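Local coordinates for D-mandelate dehydrogenase (Rhodotorula graminis, PDB 2W2L), which binds NAD and probably catalyses the oxidation of D-mandelate, and the reverse reduction of the matching 2-keto acid, at residues G167-G172 with D212-L217; L190-V195 with L206-V211; V224-P229 with S250-T255. One frame throughout, in Å; residues are numbered along the deposited sequence.

In the fold
All three contacts lie in the NAD-binding Rossmann domain and share its parallel sheet. Contact 1 sits between the others: its strand 165-169 is flanked by strand 189-193 of contact 2 and strand 223-226 of contact 3. The centres of contacts 1 and 2 are about 7 Å apart, those of 1 and 3 about 10 Å. Contacts 2 and 3 do not touch; their nearest atoms are about 6 Å apart. Probable backbone hydrogen bonds join the neighbours, A168 O to Y193 N (2.9 Å) and G167 O to S225 N (2.9 Å). Each contact touches NAD: contact 1 at the adenosine ribose, contact 2 there and at adenine, contact 3 at adenine, nicotinamide ribose and carboxamide.

Contact 1 (G167-G172 with D212-L217); sequences GAVGLG and DSLEEL. With NAD (nicotinamide-adenine-dinucleotide), chain K.
L217 sets CG opposite its backbone N (chi1 180°), which carries CG toward the strand at G167-V169, and chi2 of 107° turns the methyls onto A168 O and V169. V169 has CG2 opposite its carbonyl carbon, beside the backbone N, where it meets the leucine. The two side chains cross at a slant, with V169 CG2 and L217 CD2 3.5 Å apart. The other methyl, L217 CD1, rests 3.5 Å from A168 O. The second branch of V169 reaches the helix more loosely, CG1 lying 4.4 Å from L214 CD2. G167 leaves room for this packing: a side chain there would press on L217 CG. No hydrogen bond crosses between the segments; the contact is van der Waals packing. V191 packs on L217 from the next strand, and F242 packs on L214.

The start of the helix is closed by a capping box. E216 N donates to S213 OG (3.1 Å). In return S213 N donates to E216 OE1 (2.7 Å), reaching the anti side of the carboxylate and 30° out of its plane.

Beyond V169 the strand turns into the loop G170-G172. G172 is the N-cap of helix 173-186, and its CA comes within 3.2 Å of NAD O3B. A CB on G172 would clash with NAD O5B. This strand, Gly-X-Gly turn and helix are the glycine-rich dinucleotide-binding motif of a Rossmann fold.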
loop_
_atom_site.group_PDB
_atom_site.type_symbol
_atom_site.label_atom_id
_atom_site.label_comp_id
_atom_site.label_asym_id
_atom_site.label_seq_id
_atom_site.Cartn_x
_atom_site.Cartn_y
_atom_site.Cartn_z
ATOM N N GLY D 167 -1.261 -3.440 -16.206
ATOM C CA GLY D 167 -1.200 -2.806 -17.518
ATOM C C GLY D 167 -0.879 -1.332 -17.408
ATOM O O GLY D 167 -1.748 -0.525 -16.993
ATOM N N ALA D 168 0.349 -0.985 -17.767
ATOM C CA ALA D 168 0.775 0.405 -17.703
ATOM C C ALA D 168 0.400 1.216 -18.947
ATOM O O ALA D 168 0.863 0.926 -20.061
ATOM C CB ALA D 168 2.253 0.483 -17.481
ATOM N N VAL D 169 -0.452 2.220 -18.752
ATOM C CA VAL D 169 -0.731 3.219 -19.759
ATOM C C VAL D 169 0.293 4.321 -19.559
ATOM O O VAL D 169 0.144 5.193 -18.683
ATOM C CB VAL D 169 -2.188 3.802 -19.586
ATOM C CG1 VAL D 169 -2.380 5.006 -20.480
ATOM C CG2 VAL D 169 -3.221 2.783 -19.939
ATOM N N GLY D 170 1.333 4.296 -20.383
ATOM C CA GLY D 170 2.498 5.198 -20.199
ATOM C C GLY D 170 3.631 4.479 -19.453
ATOM O O GLY D 170 3.415 3.766 -18.466
ATOM N N LEU D 171 4.861 4.642 -19.910
ATOM C CA LEU D 171 5.972 4.032 -19.183
ATOM C C LEU D 171 7.104 5.057 -18.985
ATOM O O LEU D 171 8.321 4.745 -19.154
ATOM C CB LEU D 171 6.460 2.754 -19.880
ATOM C CG LEU D 171 7.328 1.924 -18.934
ATOM C CD1 LEU D 171 6.536 1.482 -17.713
ATOM C CD2 LEU D 171 7.976 0.688 -19.653
ATOM N N GLY D 172 6.690 6.281 -18.634
ATOM C CA GLY D 172 7.596 7.354 -18.200
ATOM C C GLY D 172 8.229 7.073 -16.853
ATOM O O GLY D 172 8.047 5.987 -16.266
ATOM N N ASP D 212 0.580 -2.684 -28.886
ATOM C CA ASP D 212 0.389 -1.510 -29.775
ATOM C C ASP D 212 -0.728 -0.567 -29.461
ATOM O O ASP D 212 -0.531 0.622 -29.634
ATOM C CB ASP D 212 0.313 -1.887 -31.254
ATOM C CG ASP D 212 1.505 -2.710 -31.673
ATOM O OD1 ASP D 212 2.612 -2.404 -31.160
ATOM O OD2 ASP D 212 1.304 -3.661 -32.460
ATOM N N SER D 213 -1.874 -1.054 -28.997
ATOM C CA SER D 213 -2.997 -0.163 -28.752
ATOM C C SER D 213 -3.411 -0.211 -27.306
ATOM O O SER D 213 -3.024 -1.096 -26.578
ATOM C CB SER D 213 -4.190 -0.571 -29.595
ATOM O OG SER D 213 -4.689 -1.828 -29.154
ATOM N N LEU D 214 -4.232 0.744 -26.910
ATOM C CA LEU D 214 -4.788 0.790 -25.616
ATOM C C LEU D 214 -5.733 -0.423 -25.434
ATOM O O LEU D 214 -5.735 -1.105 -24.383
ATOM C CB LEU D 214 -5.538 2.092 -25.503
ATOM C CG LEU D 214 -4.722 3.365 -25.521
ATOM C CD1 LEU D 214 -5.621 4.625 -25.618
ATOM C CD2 LEU D 214 -3.977 3.360 -24.286
ATOM N N GLU D 215 -6.531 -0.702 -26.452
ATOM C CA GLU D 215 -7.446 -1.837 -26.387
ATOM C C GLU D 215 -6.690 -3.127 -26.060
ATOM O O GLU D 215 -7.203 -3.980 -25.346
ATOM C CB GLU D 215 -8.277 -1.958 -27.684
ATOM C CG GLU D 215 -8.882 -3.365 -27.982
ATOM C CD GLU D 215 -8.113 -4.161 -29.078
ATOM O OE1 GLU D 215 -7.210 -3.549 -29.740
ATOM O OE2 GLU D 215 -8.419 -5.382 -29.279
ATOM N N GLU D 216 -5.472 -3.254 -26.564
ATOM C CA GLU D 216 -4.721 -4.469 -26.332
ATOM C C GLU D 216 -4.318 -4.497 -24.918
ATOM O O GLU D 216 -4.398 -5.532 -24.266
ATOM C CB GLU D 216 -3.484 -4.566 -27.200
ATOM C CG GLU D 216 -3.822 -5.203 -28.510
ATOM C CD GLU D 216 -3.082 -4.612 -29.668
ATOM O OE1 GLU D 216 -2.289 -3.667 -29.459
ATOM O OE2 GLU D 216 -3.294 -5.103 -30.797
ATOM N N LEU D 217 -3.887 -3.340 -24.444
ATOM C CA LEU D 217 -3.452 -3.208 -23.090
ATOM C C LEU D 217 -4.615 -3.474 -22.147
ATOM O O LEU D 217 -4.464 -4.244 -21.234
ATOM C CB LEU D 217 -2.889 -1.813 -22.827
ATOM C CG LEU D 217 -2.465 -1.791 -21.354
ATOM C CD1 LEU D 217 -0.911 -1.826 -21.237
ATOM C CD2 LEU D 217 -3.047 -0.678 -20.615
HETATM P PA NAD K . 7.553 11.423 -17.771
HETATM O O1A NAD K . 7.704 12.896 -17.858
HETATM O O2A NAD K . 8.842 10.795 -18.264
HETATM O O5B NAD K . 6.171 10.976 -18.480
HETATM C C5B NAD K . 5.922 11.001 -19.872
HETATM C C4B NAD K . 5.897 9.554 -20.385
HETATM O O4B NAD K . 4.634 9.172 -20.911
HETATM C C3B NAD K . 6.933 9.330 -21.481
HETATM O O3B NAD K . 7.593 8.097 -21.316
HETATM C C2B NAD K . 6.123 9.269 -22.747
HETATM O O2B NAD K . 6.720 8.344 -23.626
HETATM C C1B NAD K . 4.717 8.888 -22.295
HETATM N N9A NAD K . 3.724 9.743 -22.977
HETATM C C8A NAD K . 3.955 11.050 -23.373
HETATM N N7A NAD K . 2.838 11.530 -23.963
HETATM C C5A NAD K . 1.889 10.557 -23.941
HETATM C C6A NAD K . 0.589 10.549 -24.425
HETATM N N6A NAD K . 0.206 11.530 -25.250
HETATM N N1A NAD K . -0.163 9.397 -24.295
HETATM C C2A NAD K . 0.375 8.271 -23.685
HETATM N N3A NAD K . 1.678 8.289 -23.209
HETATM C C4A NAD K . 2.427 9.420 -23.335
HETATM O O3 NAD K . 7.129 10.945 -16.285
HETATM P PN NAD K . 5.959 11.614 -15.359
HETATM O O1N NAD K . 6.410 11.205 -14.023
HETATM O O2N NAD K . 5.800 13.075 -15.621
HETATM O O5D NAD K . 4.526 10.909 -15.646
HETATM C C5D NAD K . 3.458 11.656 -16.201
HETATM C C4D NAD K . 2.235 11.815 -15.296
HETATM O O4D NAD K . 2.501 11.792 -13.890
HETATM C C3D NAD K . 1.612 13.175 -15.581
HETATM O O3D NAD K . 0.232 13.120 -15.881
HETATM C C2D NAD K . 1.722 13.909 -14.273
HETATM O O2D NAD K . 0.740 14.927 -14.155
HETATM C C1D NAD K . 1.641 12.756 -13.272
HETATM N N1N NAD K . 1.945 13.224 -11.884
HETATM C C2N NAD K . 1.086 12.924 -10.849
HETATM C C3N NAD K . 1.351 13.364 -9.533
HETATM C C7N NAD K . 0.383 13.117 -8.394
HETATM O O7N NAD K . 0.372 14.064 -7.337
HETATM N N7N NAD K . -0.435 12.048 -8.399
HETATM C C4N NAD K . 2.482 14.144 -9.286
HETATM C C5N NAD K . 3.339 14.464 -10.335
HETATM C C6N NAD K . 3.059 14.003 -11.627
#

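Contact 2 (L190-V195 with L206-V211); sequences LVYYDV and LGAERV. With NAD (nicotinamide-adenine-dinucleotide), chain K.
V191 and E209 are paired in parallel, as are Y192 and R210, in a beta-alpha-beta unit of the Rossmann fold. Strand 208-210 is an outermost strand within this chain. The backbone bonds are E209 N to L190 O, Y192 N to E209 O, and V211 N to Y192 O (3.0 Å).

The apolar and ring contacts lie on the face of L190, Y192, A208 and R210. L190 CD2 touches both L206 CD1 and A208 CB. R210 CG sits over one face of the Y192 ring, 4.0 Å from its centroid, a CH-pi contact. The R210 guanidinium lies beyond the ring, its plane 9° from it. A208 CB is 3.6 Å from Y192 CE2. E203 holds the Y192 hydroxyl.

The polar contacts gather at the strand end. With its chain extended, R210 brings NH2 to D194 O (3.0 Å, 171° at the hydrogen), in the guanidinium plane. One water accepts hydrogen bonds from D194 N and R210 NE and donates one to V211 O. These contacts hold the backbone of D194, whose carboxylate binds NAD. D194 OD1 accepts from both hydroxyls of the adenosine ribose, 2.8 Å from NAD O2B and 3.2 Å from NAD O3B.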
loop_
_atom_site.group_PDB
_atom_site.type_symbol
_atom_site.label_atom_id
_atom_site.label_comp_id
_atom_site.label_asym_id
_atom_site.label_seq_id
_atom_site.Cartn_x
_atom_site.Cartn_y
_atom_site.Cartn_z
ATOM N N LEU D 190 4.209 -7.324 -16.166
ATOM C CA LEU D 190 4.004 -6.029 -16.850
ATOM C C LEU D 190 3.748 -6.078 -18.372
ATOM O O LEU D 190 4.531 -6.649 -19.142
ATOM C CB LEU D 190 5.122 -5.007 -16.515
ATOM C CG LEU D 190 5.054 -3.574 -17.099
ATOM C CD1 LEU D 190 4.110 -2.704 -16.345
ATOM C CD2 LEU D 190 6.392 -2.894 -17.132
ATOM N N VAL D 191 2.642 -5.454 -18.796
ATOM C CA VAL D 191 2.490 -5.094 -20.191
ATOM C C VAL D 191 2.225 -3.635 -20.231
ATOM O O VAL D 191 1.561 -3.107 -19.335
ATOM C CB VAL D 191 1.446 -5.939 -20.944
ATOM C CG1 VAL D 191 1.351 -7.283 -20.303
ATOM C CG2 VAL D 191 0.089 -5.266 -21.053
ATOM N N TYR D 192 2.770 -2.965 -21.231
ATOM C CA TYR D 192 2.589 -1.538 -21.295
ATOM C C TYR D 192 2.289 -1.068 -22.683
ATOM O O TYR D 192 2.723 -1.693 -23.674
ATOM C CB TYR D 192 3.798 -0.775 -20.754
ATOM C CG TYR D 192 4.973 -0.780 -21.680
ATOM C CD1 TYR D 192 5.304 0.349 -22.451
ATOM C CD2 TYR D 192 5.770 -1.912 -21.800
ATOM C CE1 TYR D 192 6.409 0.338 -23.335
ATOM C CE2 TYR D 192 6.879 -1.933 -22.669
ATOM C CZ TYR D 192 7.196 -0.819 -23.428
ATOM O OH TYR D 192 8.313 -0.896 -24.252
ATOM N N TYR D 193 1.526 0.032 -22.736
ATOM C CA TYR D 193 1.423 0.797 -23.947
ATOM C C TYR D 193 2.079 2.155 -23.771
ATOM O O TYR D 193 1.850 2.820 -22.764
ATOM C CB TYR D 193 -0.033 0.942 -24.439
ATOM C CG TYR D 193 -0.129 2.100 -25.428
ATOM C CD1 TYR D 193 0.170 1.920 -26.794
ATOM C CD2 TYR D 193 -0.425 3.395 -24.971
ATOM C CE1 TYR D 193 0.113 2.981 -27.676
ATOM C CE2 TYR D 193 -0.461 4.451 -25.838
ATOM C CZ TYR D 193 -0.185 4.242 -27.192
ATOM O OH TYR D 193 -0.240 5.348 -28.028
ATOM N N ASP D 194 2.865 2.599 -24.748
ATOM C CA ASP D 194 3.421 3.958 -24.690
ATOM C C ASP D 194 3.854 4.524 -26.032
ATOM O O ASP D 194 4.283 3.798 -26.941
ATOM C CB ASP D 194 4.606 4.040 -23.725
ATOM C CG ASP D 194 4.968 5.498 -23.337
ATOM O OD1 ASP D 194 6.094 5.701 -22.839
ATOM O OD2 ASP D 194 4.135 6.441 -23.527
ATOM N N VAL D 195 3.796 5.846 -26.130
ATOM C CA VAL D 195 4.115 6.513 -27.381
ATOM C C VAL D 195 5.491 6.085 -27.894
ATOM O O VAL D 195 5.735 6.130 -29.084
ATOM C CB VAL D 195 4.012 8.043 -27.267
ATOM C CG1 VAL D 195 2.637 8.475 -26.648
ATOM C CG2 VAL D 195 5.197 8.614 -26.456
ATOM N N LEU D 206 12.388 -5.098 -16.138
ATOM C CA LEU D 206 11.025 -5.186 -15.585
ATOM C C LEU D 206 10.227 -6.346 -16.192
ATOM O O LEU D 206 9.145 -6.644 -15.737
ATOM C CB LEU D 206 10.247 -3.908 -15.825
ATOM C CG LEU D 206 10.874 -2.524 -15.703
ATOM C CD1 LEU D 206 9.899 -1.497 -16.248
ATOM C CD2 LEU D 206 11.288 -2.156 -14.307
ATOM N N GLY D 207 10.766 -7.013 -17.209
ATOM C CA GLY D 207 9.992 -8.005 -17.953
ATOM C C GLY D 207 8.853 -7.301 -18.690
ATOM O O GLY D 207 7.717 -7.781 -18.700
ATOM N N ALA D 208 9.141 -6.149 -19.293
ATOM C CA ALA D 208 8.080 -5.339 -19.867
ATOM C C ALA D 208 7.720 -5.977 -21.180
ATOM O O ALA D 208 8.618 -6.375 -21.937
ATOM C CB ALA D 208 8.543 -3.861 -20.068
ATOM N N GLU D 209 6.426 -6.129 -21.438
ATOM C CA GLU D 209 5.993 -6.571 -22.756
ATOM C C GLU D 209 5.154 -5.486 -23.396
ATOM O O GLU D 209 4.079 -5.189 -22.913
ATOM C CB GLU D 209 5.198 -7.867 -22.682
ATOM C CG GLU D 209 4.630 -8.286 -24.034
ATOM C CD GLU D 209 3.497 -9.298 -23.912
ATOM O OE1 GLU D 209 3.476 -10.074 -22.921
ATOM O OE2 GLU D 209 2.627 -9.331 -24.820
ATOM N N ARG D 210 5.634 -4.902 -24.482
ATOM C CA ARG D 210 4.902 -3.801 -25.102
ATOM C C ARG D 210 3.763 -4.309 -25.952
ATOM O O ARG D 210 3.857 -5.399 -26.487
ATOM C CB ARG D 210 5.814 -2.945 -25.966
ATOM C CG ARG D 210 5.210 -1.599 -26.361
ATOM C CD ARG D 210 6.006 -1.036 -27.476
ATOM N NE ARG D 210 5.753 0.365 -27.718
ATOM C CZ ARG D 210 6.428 1.048 -28.629
ATOM N NH1 ARG D 210 7.371 0.420 -29.346
ATOM N NH2 ARG D 210 6.181 2.336 -28.817
ATOM N N VAL D 211 2.685 -3.537 -26.040
ATOM C CA VAL D 211 1.594 -3.819 -26.979
ATOM C C VAL D 211 1.283 -2.558 -27.766
ATOM O O VAL D 211 1.676 -1.461 -27.343
ATOM C CB VAL D 211 0.322 -4.359 -26.270
ATOM C CG1 VAL D 211 0.618 -5.736 -25.657
ATOM C CG2 VAL D 211 -0.257 -3.342 -25.248
HETATM P PA NAD K . 7.553 11.423 -17.771
HETATM O O1A NAD K . 7.704 12.896 -17.858
HETATM O O2A NAD K . 8.842 10.795 -18.264
HETATM O O5B NAD K . 6.171 10.976 -18.480
HETATM C C5B NAD K . 5.922 11.001 -19.872
HETATM C C4B NAD K . 5.897 9.554 -20.385
HETATM O O4B NAD K . 4.634 9.172 -20.911
HETATM C C3B NAD K . 6.933 9.330 -21.481
HETATM O O3B NAD K . 7.593 8.097 -21.316
HETATM C C2B NAD K . 6.123 9.269 -22.747
HETATM O O2B NAD K . 6.720 8.344 -23.626
HETATM C C1B NAD K . 4.717 8.888 -22.295
HETATM N N9A NAD K . 3.724 9.743 -22.977
HETATM C C8A NAD K . 3.955 11.050 -23.373
HETATM N N7A NAD K . 2.838 11.530 -23.963
HETATM C C5A NAD K . 1.889 10.557 -23.941
HETATM C C6A NAD K . 0.589 10.549 -24.425
HETATM N N6A NAD K . 0.206 11.530 -25.250
HETATM N N1A NAD K . -0.163 9.397 -24.295
HETATM C C2A NAD K . 0.375 8.271 -23.685
HETATM N N3A NAD K . 1.678 8.289 -23.209
HETATM C C4A NAD K . 2.427 9.420 -23.335
HETATM O O3 NAD K . 7.129 10.945 -16.285
HETATM P PN NAD K . 5.959 11.614 -15.359
HETATM O O1N NAD K . 6.410 11.205 -14.023
HETATM O O2N NAD K . 5.800 13.075 -15.621
HETATM O O5D NAD K . 4.526 10.909 -15.646
HETATM C C5D NAD K . 3.458 11.656 -16.201
HETATM C C4D NAD K . 2.235 11.815 -15.296
HETATM O O4D NAD K . 2.501 11.792 -13.890
HETATM C C3D NAD K . 1.612 13.175 -15.581
HETATM O O3D NAD K . 0.232 13.120 -15.881
HETATM C C2D NAD K . 1.722 13.909 -14.273
HETATM O O2D NAD K . 0.740 14.927 -14.155
HETATM C C1D NAD K . 1.641 12.756 -13.272
HETATM N N1N NAD K . 1.945 13.224 -11.884
HETATM C C2N NAD K . 1.086 12.924 -10.849
HETATM C C3N NAD K . 1.351 13.364 -9.533
HETATM C C7N NAD K . 0.383 13.117 -8.394
HETATM O O7N NAD K . 0.372 14.064 -7.337
HETATM N N7N NAD K . -0.435 12.048 -8.399
HETATM C C4N NAD K . 2.482 14.144 -9.286
HETATM C C5N NAD K . 3.339 14.464 -10.335
HETATM C C6N NAD K . 3.059 14.003 -11.627
HETATM O O HOH W 1 6.911 -8.395 -15.885
HETATM O O HOH W 2 3.025 0.777 -27.051
#

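Contact 3 (V224-P229 with S250-T255); sequences VSVSVP and SRIVNT. With NAD (nicotinamide-adenine-dinucleotide), chain K.
V226 and T255 are joined through water where the direct pairing of their strands stops. V226 O and T255 N stand 3.6 Å apart. One water donates to V226 O and also hydrogen-bonds to S225 OG and T255 OG1. A second links T255 OG1 with S227 OG and donates to NAD O4D (3.1 Å). S225 OG also bonds Q175.

Strands 223-226 and 250-254, with helix 240-245 between them, form a parallel beta-alpha-beta unit of the Rossmann fold. V253 N gives a straight bond to V224 O (2.8 Å, 171° at the hydrogen). V226 N to V253 O is straighter still (178°), and V224 N donates to R251 O. I252 lies alongside V224, its CG1 3.7 Å from V224 CB. That CG1 is anti to the backbone N (chi1 -162°), and the extended chain carries CD1 to V226 CG2.

Past the strand, V228 CG1 packs on the adenine at NAD C2A. P229 sets its ring against the imidazole part of the adenine, with CG 3.2 Å from NAD N7A. With a glycine in place of P229 the ring would be gone, and the adenine would probably lose packing at N7A and C8A. At the other end NAD N7N donates to T255 O (2.8 Å). That bond probably helps fix the rotation of the carboxamide, so these two strand ends probably help position both ends of the cofactor.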
loop_
_atom_site.group_PDB
_atom_site.type_symbol
_atom_site.label_atom_id
_atom_site.label_comp_id
_atom_site.label_asym_id
_atom_site.label_seq_id
_atom_site.Cartn_x
_atom_site.Cartn_y
_atom_site.Cartn_z
ATOM N N VAL D 224 -5.041 -1.805 -14.364
ATOM C CA VAL D 224 -4.451 -0.769 -15.225
ATOM C C VAL D 224 -3.934 0.406 -14.373
ATOM O O VAL D 224 -4.663 0.938 -13.487
ATOM C CB VAL D 224 -5.500 -0.247 -16.251
ATOM C CG1 VAL D 224 -5.008 1.021 -16.965
ATOM C CG2 VAL D 224 -5.842 -1.333 -17.311
ATOM N N SER D 225 -2.684 0.804 -14.632
ATOM C CA SER D 225 -2.098 2.030 -14.046
ATOM C C SER D 225 -1.929 3.162 -15.088
ATOM O O SER D 225 -1.074 3.091 -15.999
ATOM C CB SER D 225 -0.754 1.722 -13.379
ATOM O OG SER D 225 -0.108 2.897 -12.900
ATOM N N VAL D 226 -2.731 4.205 -14.945
ATOM C CA VAL D 226 -2.637 5.341 -15.838
ATOM C C VAL D 226 -1.581 6.305 -15.349
ATOM O O VAL D 226 -1.710 6.848 -14.263
ATOM C CB VAL D 226 -4.001 6.074 -15.913
ATOM C CG1 VAL D 226 -3.929 7.225 -16.882
ATOM C CG2 VAL D 226 -5.053 5.130 -16.373
ATOM N N SER D 227 -0.538 6.534 -16.129
ATOM C CA SER D 227 0.484 7.517 -15.747
ATOM C C SER D 227 0.938 8.233 -16.992
ATOM O O SER D 227 1.980 7.921 -17.505
ATOM C CB SER D 227 1.684 6.853 -15.056
ATOM O OG SER D 227 2.685 7.807 -14.636
ATOM N N VAL D 228 0.144 9.178 -17.499
ATOM C CA VAL D 228 0.491 9.905 -18.736
ATOM C C VAL D 228 0.490 11.426 -18.510
ATOM O O VAL D 228 -0.250 11.914 -17.636
ATOM C CB VAL D 228 -0.498 9.624 -19.911
ATOM C CG1 VAL D 228 -0.287 8.261 -20.498
ATOM C CG2 VAL D 228 -1.986 9.907 -19.507
ATOM N N PRO D 229 1.283 12.183 -19.316
ATOM C CA PRO D 229 1.137 13.633 -19.232
ATOM C C PRO D 229 -0.289 13.983 -19.658
ATOM O O PRO D 229 -0.923 13.246 -20.442
ATOM C CB PRO D 229 2.141 14.157 -20.284
ATOM C CG PRO D 229 2.371 13.041 -21.199
ATOM C CD PRO D 229 2.289 11.804 -20.333
ATOM N N SER D 250 -11.916 -6.639 -13.428
ATOM C CA SER D 250 -10.598 -5.998 -13.363
ATOM C C SER D 250 -10.641 -4.678 -12.554
ATOM O O SER D 250 -11.691 -4.333 -11.965
ATOM C CB SER D 250 -10.022 -5.753 -14.761
ATOM O OG SER D 250 -11.067 -5.221 -15.570
ATOM N N ARG D 251 -9.498 -3.970 -12.560
ATOM C CA ARG D 251 -9.183 -2.863 -11.663
ATOM C C ARG D 251 -8.447 -1.772 -12.402
ATOM O O ARG D 251 -7.754 -2.032 -13.422
ATOM C CB ARG D 251 -8.279 -3.365 -10.533
ATOM C CG ARG D 251 -8.888 -4.510 -9.701
ATOM C CD ARG D 251 -7.832 -5.331 -9.007
ATOM N NE ARG D 251 -8.342 -6.661 -8.718
ATOM C CZ ARG D 251 -8.347 -7.669 -9.585
ATOM N NH1 ARG D 251 -7.861 -7.525 -10.824
ATOM N NH2 ARG D 251 -8.833 -8.834 -9.200
ATOM N N ILE D 252 -8.569 -0.551 -11.894
ATOM C CA ILE D 252 -7.836 0.579 -12.473
ATOM C C ILE D 252 -7.434 1.591 -11.393
ATOM O O ILE D 252 -8.195 1.832 -10.417
ATOM C CB ILE D 252 -8.614 1.272 -13.647
ATOM C CG1 ILE D 252 -7.660 2.143 -14.508
ATOM C CG2 ILE D 252 -9.807 2.061 -13.132
ATOM C CD1 ILE D 252 -8.344 2.868 -15.655
ATOM N N VAL D 253 -6.230 2.147 -11.555
ATOM C CA VAL D 253 -5.765 3.240 -10.705
ATOM C C VAL D 253 -5.297 4.414 -11.550
ATOM O O VAL D 253 -4.744 4.229 -12.656
ATOM C CB VAL D 253 -4.635 2.793 -9.700
ATOM C CG1 VAL D 253 -5.156 1.655 -8.740
ATOM C CG2 VAL D 253 -3.265 2.448 -10.448
ATOM N N ASN D 254 -5.524 5.612 -11.025
ATOM C CA ASN D 254 -5.084 6.856 -11.653
ATOM C C ASN D 254 -4.295 7.781 -10.732
ATOM O O ASN D 254 -4.783 8.216 -9.702
ATOM C CB ASN D 254 -6.255 7.649 -12.221
ATOM C CG ASN D 254 -5.785 8.740 -13.211
ATOM O OD1 ASN D 254 -4.579 8.836 -13.520
ATOM N ND2 ASN D 254 -6.720 9.549 -13.709
ATOM N N THR D 255 -3.068 8.103 -11.121
ATOM C CA THR D 255 -2.279 9.090 -10.382
ATOM C C THR D 255 -1.797 10.172 -11.315
ATOM O O THR D 255 -1.024 11.034 -10.916
ATOM C CB THR D 255 -1.050 8.462 -9.657
ATOM O OG1 THR D 255 -0.193 7.854 -10.614
ATOM C CG2 THR D 255 -1.477 7.407 -8.621
HETATM P PA NAD K . 7.553 11.423 -17.771
HETATM O O1A NAD K . 7.704 12.896 -17.858
HETATM O O2A NAD K . 8.842 10.795 -18.264
HETATM O O5B NAD K . 6.171 10.976 -18.480
HETATM C C5B NAD K . 5.922 11.001 -19.872
HETATM C C4B NAD K . 5.897 9.554 -20.385
HETATM O O4B NAD K . 4.634 9.172 -20.911
HETATM C C3B NAD K . 6.933 9.330 -21.481
HETATM O O3B NAD K . 7.593 8.097 -21.316
HETATM C C2B NAD K . 6.123 9.269 -22.747
HETATM O O2B NAD K . 6.720 8.344 -23.626
HETATM C C1B NAD K . 4.717 8.888 -22.295
HETATM N N9A NAD K . 3.724 9.743 -22.977
HETATM C C8A NAD K . 3.955 11.050 -23.373
HETATM N N7A NAD K . 2.838 11.530 -23.963
HETATM C C5A NAD K . 1.889 10.557 -23.941
HETATM C C6A NAD K . 0.589 10.549 -24.425
HETATM N N6A NAD K . 0.206 11.530 -25.250
HETATM N N1A NAD K . -0.163 9.397 -24.295
HETATM C C2A NAD K . 0.375 8.271 -23.685
HETATM N N3A NAD K . 1.678 8.289 -23.209
HETATM C C4A NAD K . 2.427 9.420 -23.335
HETATM O O3 NAD K . 7.129 10.945 -16.285
HETATM P PN NAD K . 5.959 11.614 -15.359
HETATM O O1N NAD K . 6.410 11.205 -14.023
HETATM O O2N NAD K . 5.800 13.075 -15.621
HETATM O O5D NAD K . 4.526 10.909 -15.646
HETATM C C5D NAD K . 3.458 11.656 -16.201
HETATM C C4D NAD K . 2.235 11.815 -15.296
HETATM O O4D NAD K . 2.501 11.792 -13.890
HETATM C C3D NAD K . 1.612 13.175 -15.581
HETATM O O3D NAD K . 0.232 13.120 -15.881
HETATM C C2D NAD K . 1.722 13.909 -14.273
HETATM O O2D NAD K . 0.740 14.927 -14.155
HETATM C C1D NAD K . 1.641 12.756 -13.272
HETATM N N1N NAD K . 1.945 13.224 -11.884
HETATM C C2N NAD K . 1.086 12.924 -10.849
HETATM C C3N NAD K . 1.351 13.364 -9.533
HETATM C C7N NAD K . 0.383 13.117 -8.394
HETATM O O7N NAD K . 0.372 14.064 -7.337
HETATM N N7N NAD K . -0.435 12.048 -8.399
HETATM C C4N NAD K . 2.482 14.144 -9.286
HETATM C C5N NAD K . 3.339 14.464 -10.335
HETATM C C6N NAD K . 3.059 14.003 -11.627
HETATM O O HOH W 3 -1.198 5.180 -11.764
HETATM O O HOH W 4 1.627 9.208 -12.433
#